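Local structure of 2,3-dihydroxybenzoate-AMP ligase (Bacillus subtilis, 1MDB) at residues Y207-S210 / L211-S214; F330-A333 / E334-N338. The protein is a ligase of the ANL superfamily of AMP-binding enzymes, with adenosine monophosphate and 2,3-dihydroxy-benzoic acid bound in the model. All coordinates share one frame; numbering follows the deposited sequence.

Contact 1. Residues Y207-S210 / L211-S214; sequences YIYS and LKRS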
loop_
_atom_site.group_PDB
_atom_site.type_symbol
_atom_site.label_atom_id
_atom_site.label_comp_id
_atom_site.label_asym_id
_atom_site.label_seq_id
_atom_site.Cartn_x
_atom_site.Cartn_y
_atom_site.Cartn_z
ATOM N N TYR A 207 -4.868 -3.671 14.152
ATOM C CA TYR A 207 -4.744 -2.599 13.156
ATOM C C TYR A 207 -4.666 -1.228 13.818
ATOM O O TYR A 207 -3.825 -0.406 13.462
ATOM C CB TYR A 207 -5.913 -2.604 12.170
ATOM C CG TYR A 207 -5.545 -2.043 10.800
ATOM C CD1 TYR A 207 -4.597 -2.681 10.003
ATOM C CD2 TYR A 207 -6.153 -0.895 10.301
ATOM C CE1 TYR A 207 -4.266 -2.196 8.741
ATOM C CE2 TYR A 207 -5.828 -0.398 9.031
ATOM C CZ TYR A 207 -4.884 -1.056 8.258
ATOM O OH TYR A 207 -4.550 -0.591 7.005
ATOM N N ILE A 208 -5.545 -0.973 14.779
ATOM C CA ILE A 208 -5.520 0.314 15.449
ATOM C C ILE A 208 -4.147 0.531 16.113
ATOM O O ILE A 208 -3.640 1.652 16.167
ATOM C CB ILE A 208 -6.698 0.422 16.452
ATOM C CG1 ILE A 208 -8.018 0.353 15.661
ATOM C CG2 ILE A 208 -6.611 1.737 17.228
ATOM C CD1 ILE A 208 -9.279 0.333 16.500
ATOM N N TYR A 209 -3.524 -0.544 16.589
ATOM C CA TYR A 209 -2.190 -0.403 17.173
ATOM C C TYR A 209 -1.225 0.083 16.086
ATOM O O TYR A 209 -0.424 0.998 16.317
ATOM C CB TYR A 209 -1.675 -1.728 17.733
ATOM C CG TYR A 209 -0.246 -1.631 18.214
ATOM C CD1 TYR A 209 0.104 -0.745 19.237
ATOM C CD2 TYR A 209 0.769 -2.390 17.622
ATOM C CE1 TYR A 209 1.425 -0.614 19.656
ATOM C CE2 TYR A 209 2.100 -2.267 18.038
ATOM C CZ TYR A 209 2.419 -1.376 19.055
ATOM O OH TYR A 209 3.727 -1.232 19.467
ATOM N N SER A 210 -1.295 -0.526 14.900
ATOM C CA SER A 210 -0.421 -0.110 13.798
ATOM C C SER A 210 -0.648 1.373 13.482
ATOM O O SER A 210 0.288 2.081 13.106
ATOM C CB SER A 210 -0.681 -0.951 12.541
ATOM O OG SER A 210 -1.755 -0.425 11.775
ATOM N N LEU A 211 -1.890 1.841 13.629
ATOM C CA LEU A 211 -2.207 3.246 13.377
ATOM C C LEU A 211 -1.596 4.159 14.461
ATOM O O LEU A 211 -1.046 5.222 14.156
ATOM C CB LEU A 211 -3.730 3.445 13.323
ATOM C CG LEU A 211 -4.491 2.743 12.187
ATOM C CD1 LEU A 211 -5.994 2.973 12.349
ATOM C CD2 LEU A 211 -4.014 3.279 10.836
ATOM N N LYS A 212 -1.689 3.739 15.720
ATOM C CA LYS A 212 -1.147 4.520 16.829
ATOM C C LYS A 212 0.364 4.668 16.726
ATOM O O LYS A 212 0.907 5.733 17.004
ATOM C CB LYS A 212 -1.486 3.868 18.174
ATOM C CG LYS A 212 -1.324 4.822 19.358
ATOM C CD LYS A 212 -1.319 4.096 20.699
ATOM C CE LYS A 212 0.004 3.389 20.929
ATOM N NZ LYS A 212 0.067 2.705 22.257
ATOM N N ARG A 213 1.053 3.600 16.340
ATOM C CA ARG A 213 2.503 3.672 16.209
ATOM C C ARG A 213 2.893 4.549 15.022
ATOM O O ARG A 213 3.829 5.343 15.116
ATOM C CB ARG A 213 3.097 2.273 16.056
ATOM C CG ARG A 213 3.421 1.579 17.372
ATOM C CD ARG A 213 4.818 1.954 17.885
ATOM N NE ARG A 213 4.880 3.276 18.504
ATOM C CZ ARG A 213 5.985 4.013 18.578
ATOM N NH1 ARG A 213 7.120 3.559 18.065
ATOM N NH2 ARG A 213 5.959 5.203 19.166
ATOM N N SER A 214 2.171 4.419 13.911
ATOM C CA SER A 214 2.462 5.226 12.728
ATOM C C SER A 214 2.250 6.702 13.055
ATOM O O SER A 214 2.991 7.554 12.589
ATOM C CB SER A 214 1.554 4.820 11.563
ATOM O OG SER A 214 1.743 3.456 11.222
#

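Contact 2. Residues F330-A333 / E334-N338; sequences FGMA and EGLVN. With AMP (adenosine monophosphate), chain D; DBH (2,3-dihydroxy-benzoic acid), chain E.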
loop_
_atom_site.group_PDB
_atom_site.type_symbol
_atom_site.label_atom_id
_atom_site.label_comp_id
_atom_site.label_asym_id
_atom_site.label_seq_id
_atom_site.Cartn_x
_atom_site.Cartn_y
_atom_site.Cartn_z
ATOM N N PHE A 330 8.833 1.199 4.405
ATOM C CA PHE A 330 8.886 -0.173 3.926
ATOM C C PHE A 330 7.903 -0.981 4.746
ATOM O O PHE A 330 8.194 -1.379 5.867
ATOM C CB PHE A 330 10.319 -0.716 4.050
ATOM C CG PHE A 330 10.435 -2.211 3.871
ATOM C CD1 PHE A 330 9.641 -2.893 2.947
ATOM C CD2 PHE A 330 11.361 -2.934 4.618
ATOM C CE1 PHE A 330 9.769 -4.279 2.773
ATOM C CE2 PHE A 330 11.503 -4.319 4.454
ATOM C CZ PHE A 330 10.707 -4.993 3.533
ATOM N N GLY A 331 6.715 -1.189 4.185
ATOM C CA GLY A 331 5.700 -1.948 4.885
ATOM C C GLY A 331 5.085 -3.023 4.012
ATOM O O GLY A 331 5.402 -3.138 2.831
ATOM N N MET A 332 4.203 -3.815 4.605
ATOM C CA MET A 332 3.510 -4.892 3.902
ATOM C C MET A 332 2.122 -4.995 4.514
ATOM O O MET A 332 1.948 -4.747 5.713
ATOM C CB MET A 332 4.256 -6.215 4.095
ATOM C CG MET A 332 4.581 -6.525 5.549
ATOM S SD MET A 332 6.105 -7.525 5.646
ATOM C CE MET A 332 7.331 -6.289 5.286
ATOM N N ALA A 333 1.142 -5.373 3.702
ATOM C CA ALA A 333 -0.226 -5.471 4.187
ATOM C C ALA A 333 -0.353 -6.587 5.215
ATOM O O ALA A 333 -1.312 -6.614 6.000
ATOM C CB ALA A 333 -1.189 -5.709 3.014
ATOM N N GLU A 334 0.628 -7.492 5.212
ATOM C CA GLU A 334 0.645 -8.616 6.139
ATOM C C GLU A 334 0.947 -8.175 7.561
ATOM O O GLU A 334 0.581 -8.864 8.517
ATOM C CB GLU A 334 1.688 -9.663 5.733
ATOM C CG GLU A 334 1.263 -10.582 4.623
ATOM C CD GLU A 334 1.452 -9.965 3.255
ATOM O OE1 GLU A 334 2.079 -8.885 3.158
ATOM O OE2 GLU A 334 0.980 -10.569 2.275
ATOM N N GLY A 335 1.625 -7.042 7.707
ATOM C CA GLY A 335 1.938 -6.571 9.042
ATOM C C GLY A 335 2.995 -5.499 9.132
ATOM O O GLY A 335 2.717 -4.311 8.944
ATOM N N LEU A 336 4.216 -5.939 9.413
ATOM C CA LEU A 336 5.372 -5.075 9.583
ATOM C C LEU A 336 5.485 -3.820 8.730
ATOM O O LEU A 336 5.358 -3.866 7.506
ATOM C CB LEU A 336 6.656 -5.893 9.405
ATOM C CG LEU A 336 7.951 -5.111 9.654
ATOM C CD1 LEU A 336 7.988 -4.656 11.108
ATOM C CD2 LEU A 336 9.166 -5.981 9.346
ATOM N N VAL A 337 5.753 -2.698 9.394
ATOM C CA VAL A 337 5.945 -1.426 8.716
ATOM C C VAL A 337 7.194 -0.764 9.296
ATOM O O VAL A 337 7.329 -0.634 10.516
ATOM C CB VAL A 337 4.747 -0.480 8.900
ATOM C CG1 VAL A 337 5.061 0.874 8.263
ATOM C CG2 VAL A 337 3.501 -1.079 8.258
ATOM N N ASN A 338 8.099 -0.356 8.413
ATOM C CA ASN A 338 9.351 0.285 8.804
ATOM C C ASN A 338 9.425 1.719 8.291
ATOM O O ASN A 338 9.036 1.999 7.149
ATOM C CB ASN A 338 10.542 -0.493 8.231
ATOM C CG ASN A 338 10.530 -1.948 8.624
ATOM O OD1 ASN A 338 10.846 -2.299 9.763
ATOM N ND2 ASN A 338 10.151 -2.812 7.683
HETATM P P AMP D . 2.126 -4.345 0.046
HETATM O O1P AMP D . 1.290 -5.205 0.956
HETATM O O2P AMP D . 1.535 -4.117 -1.305
HETATM O O3P AMP D . 2.537 -3.053 0.705
HETATM O "O5'" AMP D . 3.507 -5.172 -0.330
HETATM C "C5'" AMP D . 4.610 -5.323 0.610
HETATM C "C4'" AMP D . 5.891 -5.681 -0.154
HETATM O "O4'" AMP D . 6.173 -4.551 -0.958
HETATM C "C3'" AMP D . 7.124 -5.840 0.686
HETATM O "O3'" AMP D . 7.238 -7.155 1.226
HETATM C "C2'" AMP D . 8.235 -5.469 -0.288
HETATM O "O2'" AMP D . 8.647 -6.603 -1.082
HETATM C "C1'" AMP D . 7.575 -4.375 -1.091
HETATM N N9 AMP D . 8.106 -2.910 -0.438
HETATM C C8 AMP D . 7.290 -2.016 0.167
HETATM N N7 AMP D . 7.954 -0.932 0.557
HETATM C C5 AMP D . 9.198 -1.168 0.184
HETATM C C6 AMP D . 10.276 -0.307 0.361
HETATM N N6 AMP D . 10.161 0.889 0.937
HETATM N N1 AMP D . 11.487 -0.757 -0.107
HETATM C C2 AMP D . 11.647 -1.970 -0.710
HETATM N N3 AMP D . 10.603 -2.793 -0.882
HETATM C C4 AMP D . 9.354 -2.407 -0.440
HETATM C C21 DBH E . 3.219 -2.084 0.667
HETATM O O9 DBH E . 3.913 -2.117 -0.479
HETATM C C18 DBH E . 3.407 -1.032 1.697
HETATM C C15 DBH E . 4.310 0.046 1.455
HETATM C C12 DBH E . 4.515 1.043 2.432
HETATM C C3 DBH E . 2.702 -1.102 2.941
HETATM O O3 DBH E . 1.794 -2.137 3.240
HETATM C C6 DBH E . 2.912 -0.105 3.914
HETATM C C9 DBH E . 3.811 0.962 3.672
HETATM O O6 DBH E . 2.242 -0.171 5.114
#

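Contact 1. Residues Y207-S210 / L211-S214
Helix 204-218 of the AMP-binding domain brings Tyr-209 and Arg-213, one turn apart, side by side. The arginine's aliphatic part does the touching: CG of Arg-213 lies 3.5 Å from OH of Tyr-209, approaching the ring obliquely near its outer end. With chi1 at 174° the Tyr-209 ring swings out on the side away from its own N and runs alongside Arg-213, whose own chain is bent at chi2 and chi3. Both polar ends are taken up elsewhere, the hydroxyl by Ser-358 and the guanidinium by a salt bridge to Glu-216 and a bond to the carbonyl of Met-357.

The scaffold is a regular alpha-helix, in which each N-H of 211-214 meets the carbonyl four residues earlier, and two serines add to that pattern. Ser-210 OG turns back above the rim of one face of the Tyr-207 ring and gives its proton to Tyr-207 O at 2.7 Å, on a lone pair, while Leu-211 N reaches the same oxygen at 3.0 Å. Ser-214 grips Ser-210 O twice, N at 3.1 Å and OG at 2.7 Å, from opposite faces of the carbonyl plane; its hydroxyl also pairs with that of Tyr-339. One turn on from Tyr-207, CD1 of Leu-211 rests obliquely against the Tyr-207 ring, 4.4 Å from CD2; the hydroxyl of that ring bonds to Asn-235, a residue of the 2,3-dihydroxy-benzoic acid pocket.

Contact 2. Residues F330-A333 / E334-N338
Phe-330 lies between adenosine monophosphate and Asn-338, meeting each through a different ortho carbon. CD1 of Phe-330 comes within 3.3 Å of C5 of AMP, whose ribose C3' lies in the ring plane at the edge; the other ortho carbon, CD2, is 3.3 Å from ND2 of Asn-338, with ring and amide planes turned 32° apart. Farther along the chain, N of Ala-333 donates to phosphate oxygen O1P of AMP at 2.8 Å, and CA of Met-332 packs on C5' of the same ligand. Val-337 turns to the other ligand, its CG2 3.5 Å from O6 of 2,3-dihydroxy-benzoic acid.

What positions these groups is a tight antiparallel hairpin. Phe-330 and Asn-338 form a hydrogen-bonded pair: N of Phe-330 donates to O of Asn-338, and Phe-330 O is gripped twice, by N of Asn-338 at 2.7 Å and by ND2 of Asn-338 at 3.0 Å, from opposite faces of its plane. Gly-331 and Val-337 make the next, non-hydrogen-bonded pair. The reversal is a type I turn, in which N of Gly-335 donates to Met-332 O at 3.1 Å; at the backbone angles of Gly-335 a CB would press on the carbonyl O of Glu-334, which suits glycine. The Met-332 side chain folds back toward the second strand, CG between backbone N and carbonyl carbon (chi1 50°), which lays SD 4.1 Å from CB of Leu-336. The sequence Phe-Gly-Met-Ala-Glu is consistent with the A5 core motif of the superfamily. Carboxylate OE2 of Glu-334 is held by Tyr-392.

The hairpin joins strands 325-331 and 337-339 of the large mixed sheet, between 302-306 and 355-356, while strands 379-384, 409-417 and 423-428 of the antiparallel sheet pack against its side chains.

Overall arrangement
Both contacts are local and lie in the AMP-binding domain, their centres about 12 Å apart and their nearest atoms about 5 Å apart without touching. Contact 2 is wholly buried near the middle of the chain and meets both ligands directly. Contact 1, farther out, is mostly buried but has partly exposed Lys-212 and Arg-213 along its flank, and is tied to strand 337-339 of the hairpin where the hydroxyls of Ser-214 and Tyr-339 bond. The chemistry follows the fold: residues 207-214 bond along a single helix, with serine hydroxyls doubling carbonyl bonds, whereas residues 330-338 pair two strands, where an asparagine amide does the same. Met-357 borders both, touching Ser-210 and Val-337.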